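Local coordinates for putative mRNA interferase YoeB (Agrobacterium tumefaciens, PDB 6N90), which probably acts as the toxin of a type II toxin-antitoxin system, an endonuclease of the YoeB family that cleaves mRNA, at residues 7-12 with 79-84. Residues are numbered along the deposited sequence; the frame is centred on the assembly and turned at random.
Sequences LSSWDD and LEVIQC
The hydroxyl OG of S9 is gripped twice: it donates to the carbonyl oxygen of V81, with OG and O 2.9 Å apart, and it receives the backbone N-H of T6, just before helix 7-19. Its approach to V81 is not along a lone pair, for OG lies above the carbonyl plane, with a C=O...OG angle of 130°. Serine suits this place because it is small enough to let the backbones come within 4.9 Å, measured from CA of S9 to CA of Q83, yet it supplies a buried donor. CB points toward the strand, 4.0 Å from CG1 of V81, and chi1 of 68° places OG between N and C, within bonding distance of V81 O.

One residue earlier on the helix and one later on the strand, water makes the link. OG of S8 is 4.1 Å from the carbonyl O of I82, too far for a bond, and two waters bridge them side by side, each donating to that oxygen. A third water donates to OD2 of D12 and accepts the N-H of C84; D12, whose OD1 forms a salt bridge with R85, is thus tied to the backbone of C84. The small, weakly polar sulfur SG of C84 packs against the helix, 3.6 Å from O of S9 and 4.0 Å from CB of D12.

A classic beta bulge sets I82 and Q83 opposite the single residue V67 of strand 64-73. The axes of segments 7-12 and 79-84 approach to 6.9 Å, with 54° between their directions. Helices packed on a mixed sheet are consistent with the RelE/YoeB toxin fold; here helix 7-19 folds against strand 76-84, the parallel neighbour of strand 2-5 that leads into it, while C84 touches I27 of helix 21-36.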
# COMPACT_ATOMS: atom_id res chain seq x y z
N LEU A 7 6.91 6.70 2.96
CA LEU A 7 8.14 5.96 3.20
C LEU A 7 8.10 5.32 4.58
O LEU A 7 8.34 4.12 4.74
CB LEU A 7 9.37 6.86 3.07
CG LEU A 7 9.82 7.23 1.66
CD1 LEU A 7 11.03 8.15 1.70
CD2 LEU A 7 10.13 5.97 0.84
N SER A 8 7.76 6.12 5.59
CA SER A 8 7.81 5.62 6.96
C SER A 8 6.68 4.65 7.30
O SER A 8 6.90 3.67 8.03
CB SER A 8 7.83 6.78 7.97
OG SER A 8 6.64 7.52 7.91
N SER A 9 5.47 4.88 6.80
CA SER A 9 4.38 3.99 7.17
C SER A 9 4.57 2.62 6.47
O SER A 9 4.29 1.57 7.06
CB SER A 9 2.99 4.59 6.86
OG SER A 9 2.72 4.74 5.47
N TRP A 10 5.09 2.63 5.25
CA TRP A 10 5.36 1.34 4.58
C TRP A 10 6.49 0.59 5.29
O TRP A 10 6.44 -0.64 5.46
CB TRP A 10 5.70 1.54 3.10
CG TRP A 10 5.86 0.22 2.36
CD1 TRP A 10 7.03 -0.32 1.86
CD2 TRP A 10 4.82 -0.74 2.07
NE1 TRP A 10 6.77 -1.55 1.28
CE2 TRP A 10 5.43 -1.83 1.39
CE3 TRP A 10 3.44 -0.78 2.31
CZ2 TRP A 10 4.70 -2.92 0.94
CZ3 TRP A 10 2.71 -1.88 1.86
CH2 TRP A 10 3.35 -2.95 1.19
N ASP A 11 7.50 1.33 5.74
CA ASP A 11 8.59 0.70 6.49
C ASP A 11 8.08 0.03 7.76
O ASP A 11 8.46 -1.11 8.06
CB ASP A 11 9.67 1.74 6.83
CG ASP A 11 10.65 1.95 5.69
OD1 ASP A 11 10.79 1.02 4.85
OD2 ASP A 11 11.27 3.03 5.64
N ASP A 12 7.20 0.71 8.49
CA ASP A 12 6.66 0.08 9.68
C ASP A 12 5.72 -1.07 9.39
O ASP A 12 5.66 -2.03 10.18
CB ASP A 12 5.99 1.11 10.54
CG ASP A 12 6.99 1.94 11.31
OD1 ASP A 12 8.14 1.47 11.54
OD2 ASP A 12 6.62 3.07 11.69
N LEU A 79 -7.14 6.62 0.55
CA LEU A 79 -6.86 6.55 1.97
C LEU A 79 -5.36 6.65 2.10
O LEU A 79 -4.64 5.85 1.51
CB LEU A 79 -7.34 5.23 2.59
CG LEU A 79 -7.24 5.19 4.12
CD1 LEU A 79 -8.34 4.32 4.70
CD2 LEU A 79 -5.90 4.64 4.55
N GLU A 80 -4.90 7.64 2.86
CA GLU A 80 -3.47 7.85 3.06
C GLU A 80 -3.12 7.34 4.44
O GLU A 80 -3.66 7.84 5.42
CB GLU A 80 -3.09 9.34 2.98
CG GLU A 80 -2.95 9.96 1.62
CD GLU A 80 -2.70 11.45 1.73
OE1 GLU A 80 -1.58 11.90 1.37
OE2 GLU A 80 -3.61 12.18 2.18
N VAL A 81 -2.20 6.38 4.52
CA VAL A 81 -1.72 5.91 5.82
C VAL A 81 -0.47 6.68 6.22
O VAL A 81 0.54 6.64 5.51
CB VAL A 81 -1.40 4.41 5.80
CG1 VAL A 81 -0.92 3.94 7.21
CG2 VAL A 81 -2.60 3.63 5.30
N ILE A 82 -0.55 7.35 7.36
CA ILE A 82 0.52 8.19 7.87
C ILE A 82 1.39 7.43 8.86
O ILE A 82 2.61 7.61 8.89
CB ILE A 82 -0.07 9.46 8.55
CG1 ILE A 82 -1.07 10.12 7.60
CG2 ILE A 82 1.02 10.43 8.94
CD1 ILE A 82 -0.50 10.43 6.24
N GLN A 83 0.76 6.58 9.66
CA GLN A 83 1.49 5.78 10.66
C GLN A 83 0.76 4.46 10.92
O GLN A 83 -0.46 4.41 10.85
CB GLN A 83 1.65 6.62 11.95
CG GLN A 83 1.52 5.90 13.28
CD GLN A 83 1.52 6.87 14.46
OE1 GLN A 83 1.72 8.08 14.30
NE2 GLN A 83 1.27 6.34 15.65
N CYS A 84 1.48 3.38 11.22
CA CYS A 84 0.84 2.15 11.65
C CYS A 84 1.68 1.47 12.75
O CYS A 84 1.83 0.23 12.80
CB CYS A 84 0.60 1.19 10.46
SG CYS A 84 2.10 0.55 9.71
O HOH W 1 4.96 6.63 9.73
O HOH W 2 4.23 9.14 7.32
O HOH W 3 4.34 3.89 11.01